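Penicillin binding protein 2X (Streptococcus thermophilus, PDB 5U47) probably cross-links the peptides of adjacent glycan strands in septal peptidoglycan as a division transpeptidase, and is probably inactivated by beta-lactams. Local coordinates at residues E604-L609 against P616-V621; P653-W658 against E664-W669. The protein carries 1 engineered substitution. One frame throughout, in Å; residues are numbered along the deposited sequence.

Contact 1: E604-L609 against P616-V621; sequences ETANTL and PIVLGV
Ala606 and Leu609, three residues apart on one flank of their helix, meet Pro616 and Val618, two residues apart on one face of their strand. The spacing suits both backbones: i and i+3 bring two helical side chains round to the same flank, while i and i+2 do so in a strand. The axes of 604-609 and 616-619 run nearly antiparallel, at 169°, and come within 8.9 Å.

The apolar contacts centre on the smallest side chain. Ala606 CB is 3.9 Å from Val618 CG2 and 4.0 Å from Pro616 CG, so one methyl faces both a branch of the valine and the CG corner of the proline ring. Alanine suits this place because its side chain ends at CB and lets the strand come close. Val618 turns CG1 anti to its backbone N (chi1 174°), which puts CG2 beside that nitrogen and on the methyl of Ala606. Farther along the helix, Leu609 and Pro616 lie alongside each other, pointing opposite ways, with Leu609 CD1 3.9 Å from Pro616 CB.

The backbone of the helix also takes part, through a van der Waals contact: Ala606 O lies 3.7 Å from Pro616 CG. Proline suits position 616 as a compact, rigid apolar ring laid against the helix.

The pair belongs to a PASTA domain, in which helix 602-611 packs on a three-stranded sheet. Strand 615-619 is an outermost strand of that sheet and runs parallel to 641-646, with backbone bonds from Ile617 and Leu619. Leu609 reaches past its own partner to Ile642 and Ile644, spreading the helix over both strands.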
loop_
_atom_site.group_PDB
_atom_site.type_symbol
_atom_site.label_atom_id
_atom_site.label_comp_id
_atom_site.label_asym_id
_atom_site.label_seq_id
_atom_site.Cartn_x
_atom_site.Cartn_y
_atom_site.Cartn_z
ATOM N N GLU A 604 3.776 -15.141 -3.590
ATOM C CA GLU A 604 4.528 -14.128 -4.336
ATOM C C GLU A 604 4.021 -13.983 -5.774
ATOM O O GLU A 604 4.011 -12.876 -6.316
ATOM C CB GLU A 604 6.054 -14.360 -4.262
ATOM C CG GLU A 604 6.615 -15.539 -5.010
ATOM C CD GLU A 604 8.093 -15.779 -4.666
ATOM O OE1 GLU A 604 8.380 -16.390 -3.609
ATOM O OE2 GLU A 604 8.963 -15.376 -5.468
ATOM N N THR A 605 3.561 -15.087 -6.366
ATOM C CA THR A 605 3.017 -15.050 -7.718
ATOM C C THR A 605 1.720 -14.244 -7.753
ATOM O O THR A 605 1.531 -13.425 -8.658
ATOM C CB THR A 605 2.797 -16.470 -8.276
ATOM O OG1 THR A 605 4.058 -17.150 -8.320
ATOM C CG2 THR A 605 2.204 -16.441 -9.673
ATOM N N ALA A 606 0.844 -14.452 -6.776
ATOM C CA ALA A 606 -0.418 -13.693 -6.711
ATOM C C ALA A 606 -0.137 -12.193 -6.581
ATOM O O ALA A 606 -0.781 -11.370 -7.244
ATOM C CB ALA A 606 -1.294 -14.187 -5.570
ATOM N N ASN A 607 0.840 -11.867 -5.744
ATOM C CA ASN A 607 1.267 -10.491 -5.502
ATOM C C ASN A 607 1.751 -9.829 -6.806
ATOM O O ASN A 607 1.389 -8.689 -7.099
ATOM C CB ASN A 607 2.385 -10.496 -4.447
ATOM C CG ASN A 607 2.597 -9.147 -3.811
ATOM O OD1 ASN A 607 1.658 -8.531 -3.303
ATOM N ND2 ASN A 607 3.838 -8.697 -3.793
ATOM N N THR A 608 2.568 -10.559 -7.573
ATOM C CA THR A 608 3.077 -10.120 -8.879
ATOM C C THR A 608 1.945 -9.916 -9.881
ATOM O O THR A 608 1.908 -8.924 -10.576
ATOM C CB THR A 608 4.103 -11.142 -9.414
ATOM O OG1 THR A 608 5.223 -11.136 -8.529
ATOM C CG2 THR A 608 4.584 -10.800 -10.818
ATOM N N LEU A 609 1.011 -10.850 -9.923
ATOM C CA LEU A 609 -0.136 -10.742 -10.821
ATOM C C LEU A 609 -0.965 -9.475 -10.556
ATOM O O LEU A 609 -1.416 -8.823 -11.508
ATOM C CB LEU A 609 -1.021 -11.976 -10.699
ATOM C CG LEU A 609 -0.432 -13.249 -11.310
ATOM C CD1 LEU A 609 -1.244 -14.473 -10.905
ATOM C CD2 LEU A 609 -0.332 -13.123 -12.823
ATOM N N PRO A 616 -6.078 -12.585 -9.286
ATOM C CA PRO A 616 -5.926 -13.997 -9.040
ATOM C C PRO A 616 -6.733 -14.485 -7.848
ATOM O O PRO A 616 -7.007 -13.721 -6.927
ATOM C CB PRO A 616 -4.437 -14.119 -8.722
ATOM C CG PRO A 616 -4.105 -12.847 -8.048
ATOM C CD PRO A 616 -4.970 -11.806 -8.703
ATOM N N ILE A 617 -7.131 -15.749 -7.898
ATOM C CA ILE A 617 -7.811 -16.414 -6.790
ATOM C C ILE A 617 -6.935 -17.631 -6.468
ATOM O O ILE A 617 -6.764 -18.522 -7.326
ATOM C CB ILE A 617 -9.211 -16.919 -7.169
ATOM C CG1 ILE A 617 -10.111 -15.747 -7.583
ATOM C CG2 ILE A 617 -9.801 -17.687 -6.003
ATOM C CD1 ILE A 617 -11.399 -16.171 -8.259
ATOM N N VAL A 618 -6.378 -17.650 -5.260
ATOM C CA VAL A 618 -5.494 -18.724 -4.825
ATOM C C VAL A 618 -6.360 -19.765 -4.134
ATOM O O VAL A 618 -7.078 -19.433 -3.177
ATOM C CB VAL A 618 -4.393 -18.193 -3.897
ATOM C CG1 VAL A 618 -3.543 -19.318 -3.316
ATOM C CG2 VAL A 618 -3.501 -17.214 -4.666
ATOM N N LEU A 619 -6.327 -21.001 -4.648
ATOM C CA LEU A 619 -7.126 -22.088 -4.094
ATOM C C LEU A 619 -6.286 -22.972 -3.191
ATOM O O LEU A 619 -5.328 -23.625 -3.649
ATOM C CB LEU A 619 -7.730 -22.952 -5.203
ATOM C CG LEU A 619 -8.588 -22.241 -6.248
ATOM C CD1 LEU A 619 -8.968 -23.198 -7.356
ATOM C CD2 LEU A 619 -9.832 -21.634 -5.616
ATOM N N GLY A 620 -6.641 -23.003 -1.910
ATOM C CA GLY A 620 -5.932 -23.861 -0.974
ATOM C C GLY A 620 -4.797 -23.184 -0.231
ATOM O O GLY A 620 -4.609 -21.984 -0.332
ATOM N N VAL A 621 -4.020 -23.994 0.487
ATOM C CA VAL A 621 -2.970 -23.501 1.377
ATOM C C VAL A 621 -1.566 -24.011 1.108
ATOM O O VAL A 621 -0.668 -23.724 1.880
ATOM C CB VAL A 621 -3.331 -23.852 2.837
ATOM C CG1 VAL A 621 -4.618 -23.149 3.230
ATOM C CG2 VAL A 621 -3.472 -25.365 3.032
#

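Contact 2: P653-W658 against E664-W669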
loop_
_atom_site.group_PDB
_atom_site.type_symbol
_atom_site.label_atom_id
_atom_site.label_comp_id
_atom_site.label_asym_id
_atom_site.label_seq_id
_atom_site.Cartn_x
_atom_site.Cartn_y
_atom_site.Cartn_z
ATOM N N PRO A 653 -14.125 -23.270 -1.587
ATOM C CA PRO A 653 -13.960 -21.834 -1.367
ATOM C C PRO A 653 -15.266 -21.061 -1.269
ATOM O O PRO A 653 -16.313 -21.589 -1.577
ATOM C CB PRO A 653 -13.274 -21.354 -2.658
ATOM C CG PRO A 653 -12.713 -22.576 -3.295
ATOM C CD PRO A 653 -13.571 -23.713 -2.876
ATOM N N ASP A 654 -15.157 -19.799 -0.849
ATOM C CA ASP A 654 -16.251 -18.822 -0.905
ATOM C C ASP A 654 -16.095 -18.413 -2.373
ATOM O O ASP A 654 -15.072 -17.861 -2.765
ATOM C CB ASP A 654 -16.000 -17.669 0.072
ATOM C CG ASP A 654 -16.912 -16.465 -0.142
ATOM O OD1 ASP A 654 -17.722 -16.442 -1.095
ATOM O OD2 ASP A 654 -16.781 -15.500 0.665
ATOM N N MET A 655 -17.094 -18.752 -3.186
ATOM C CA MET A 655 -17.008 -18.547 -4.615
ATOM C C MET A 655 -17.733 -17.285 -5.072
ATOM O O MET A 655 -17.893 -17.063 -6.283
ATOM C CB MET A 655 -17.564 -19.796 -5.330
ATOM C CG MET A 655 -16.798 -21.081 -5.020
ATOM S SD MET A 655 -17.655 -22.577 -5.571
ATOM C CE MET A 655 -17.620 -22.342 -7.329
ATOM N N TYR A 656 -18.141 -16.438 -4.123
ATOM C CA TYR A 656 -18.856 -15.227 -4.486
ATOM C C TYR A 656 -18.009 -14.377 -5.442
ATOM O O TYR A 656 -16.813 -14.148 -5.213
ATOM C CB TYR A 656 -19.261 -14.403 -3.267
ATOM C CG TYR A 656 -20.231 -13.304 -3.645
ATOM C CD1 TYR A 656 -19.788 -12.098 -4.195
ATOM C CD2 TYR A 656 -21.586 -13.488 -3.506
ATOM C CE1 TYR A 656 -20.680 -11.106 -4.571
ATOM C CE2 TYR A 656 -22.484 -12.503 -3.870
ATOM C CZ TYR A 656 -22.024 -11.321 -4.406
ATOM O OH TYR A 656 -22.924 -10.369 -4.776
ATOM N N GLY A 657 -18.630 -13.931 -6.522
ATOM C CA GLY A 657 -17.933 -13.098 -7.508
ATOM C C GLY A 657 -17.117 -13.834 -8.574
ATOM O O GLY A 657 -16.579 -13.201 -9.474
ATOM N N TRP A 658 -17.003 -15.156 -8.477
ATOM C CA TRP A 658 -16.300 -15.930 -9.510
ATOM C C TRP A 658 -17.013 -15.869 -10.859
ATOM O O TRP A 658 -18.249 -15.920 -10.922
ATOM C CB TRP A 658 -16.200 -17.413 -9.130
ATOM C CG TRP A 658 -15.199 -17.754 -8.086
ATOM C CD1 TRP A 658 -14.723 -16.944 -7.106
ATOM C CD2 TRP A 658 -14.636 -19.045 -7.845
ATOM N NE1 TRP A 658 -13.860 -17.634 -6.301
ATOM C CE2 TRP A 658 -13.782 -18.926 -6.736
ATOM C CE3 TRP A 658 -14.736 -20.282 -8.491
ATOM C CZ2 TRP A 658 -13.052 -20.014 -6.226
ATOM C CZ3 TRP A 658 -13.993 -21.373 -7.987
ATOM C CH2 TRP A 658 -13.171 -21.224 -6.871
ATOM N N GLU A 664 -16.467 -23.322 -13.814
ATOM C CA GLU A 664 -16.330 -24.510 -14.694
ATOM C C GLU A 664 -14.941 -25.150 -14.610
ATOM O O GLU A 664 -14.816 -26.371 -14.594
ATOM C CB GLU A 664 -16.611 -24.156 -16.163
ATOM C CG GLU A 664 -18.059 -23.791 -16.478
ATOM C CD GLU A 664 -18.309 -23.553 -17.967
ATOM O OE1 GLU A 664 -18.991 -22.560 -18.316
ATOM O OE2 GLU A 664 -17.812 -24.350 -18.799
ATOM N N THR A 665 -13.902 -24.322 -14.578
ATOM C CA THR A 665 -12.537 -24.819 -14.513
ATOM C C THR A 665 -12.333 -25.564 -13.191
ATOM O O THR A 665 -11.842 -26.687 -13.167
ATOM C CB THR A 665 -11.518 -23.679 -14.641
ATOM O OG1 THR A 665 -11.716 -23.016 -15.897
ATOM C CG2 THR A 665 -10.100 -24.205 -14.567
ATOM N N PHE A 666 -12.735 -24.923 -12.105
ATOM C CA PHE A 666 -12.670 -25.506 -10.779
ATOM C C PHE A 666 -13.398 -26.842 -10.695
ATOM O O PHE A 666 -12.883 -27.819 -10.121
ATOM C CB PHE A 666 -13.287 -24.517 -9.762
ATOM C CG PHE A 666 -13.719 -25.168 -8.482
ATOM C CD1 PHE A 666 -12.788 -25.712 -7.617
ATOM C CD2 PHE A 666 -15.064 -25.282 -8.169
ATOM C CE1 PHE A 666 -13.193 -26.350 -6.445
ATOM C CE2 PHE A 666 -15.480 -25.905 -6.993
ATOM C CZ PHE A 666 -14.539 -26.441 -6.136
ATOM N N ALA A 667 -14.600 -26.879 -11.267
ATOM C CA ALA A 667 -15.430 -28.070 -11.204
ATOM C C ALA A 667 -14.784 -29.217 -11.960
ATOM O O ALA A 667 -14.836 -30.365 -11.524
ATOM C CB ALA A 667 -16.813 -27.778 -11.755
ATOM N N LYS A 668 -14.201 -28.892 -13.107
ATOM C CA LYS A 668 -13.504 -29.876 -13.909
ATOM C C LYS A 668 -12.267 -30.374 -13.151
ATOM O O LYS A 668 -12.024 -31.569 -13.116
ATOM C CB LYS A 668 -13.096 -29.300 -15.256
ATOM C CG LYS A 668 -12.485 -30.321 -16.220
ATOM C CD LYS A 668 -11.834 -29.649 -17.428
ATOM C CE LYS A 668 -10.563 -28.882 -17.038
ATOM N NZ LYS A 668 -10.004 -28.077 -18.164
ATOM N N TRP A 669 -11.499 -29.468 -12.539
ATOM C CA TRP A 669 -10.307 -29.879 -11.781
ATOM C C TRP A 669 -10.628 -30.821 -10.628
ATOM O O TRP A 669 -9.890 -31.775 -10.382
ATOM C CB TRP A 669 -9.545 -28.672 -11.199
ATOM C CG TRP A 669 -8.800 -27.833 -12.192
ATOM C CD1 TRP A 669 -8.359 -28.215 -13.430
ATOM C CD2 TRP A 669 -8.265 -26.527 -11.965
ATOM N NE1 TRP A 669 -7.656 -27.186 -14.019
ATOM C CE2 TRP A 669 -7.577 -26.144 -13.138
ATOM C CE3 TRP A 669 -8.339 -25.622 -10.901
ATOM C CZ2 TRP A 669 -6.954 -24.912 -13.267
ATOM C CZ3 TRP A 669 -7.711 -24.385 -11.034
ATOM C CH2 TRP A 669 -7.031 -24.049 -12.209
#
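A small hydrophobic core where the second PASTA domain meets the first joins loop 653-658 to helix 660-670, and Phe666 is its centre: Pro653, Met655 and Trp658 all touch it. Trp658 and Phe666 form an offset edge-to-face pair, the six-membered ring of Trp658 directing its edge at the phenyl face. The ring centroids are 5.7 Å apart and the planes stand at 88°. The nearest atoms are Trp658 CZ3 and Phe666 CB, at 3.7 Å. Phe666 holds CG anti to its backbone N (chi1 159°), which swings the ring off the helix toward the loop.

The Met655 side chain runs across that of Phe666, nearly perpendicular to it. Its chain bends at chi3 (65°) and brings CE to 4.0 Å from Phe666 CD2, while SD stands obliquely 5.1 Å from the ring centroid, a Met-aromatic contact. Met655 CG lies above one face of the Trp658 ring, near its rim. Pro653 adds a looser touch, CD to Phe666 CZ at 4.4 Å.

The loop has its own bracing. Asp654 OD1 accepts from Tyr656 N at 3.1 Å, an Asx turn, and a type II turn runs from Met655 to Trp658, with Gly657 where the positive phi favours glycine. The latter keeps Met655 and Trp658 close in space, consistent with both reaching Phe666. Beyond the loop, Phe666 also packs on Leu643 of strand 641-646.

Large polarisable groups suit such a buried junction: aromatic edges carry partial positive charge and faces partial negative charge, so the perpendicular pair probably adds a weak electrostatic preference to dispersion and the hydrophobic effect.

Contact 1 closes before contact 2 opens along the chain, and their centres lie about 15 Å apart. Each sits in its own PASTA domain, yet the two meet across strand 615-619. While Pro616 and Val618 serve helix 602-611, Ile617 and Leu619 face the other way, toward the second domain: Ile617 CD1 lies 3.5 Å from Trp658 NE1, and Leu619 CD2 lies 3.6 Å from Trp658 CH2. Pro653 and Trp669 also pack on Leu619. One strand thus has a helix of its own domain on one face and the loop and helix 660-670 of the next on the other, so the tandem PASTA domains share an apolar interface across this strand.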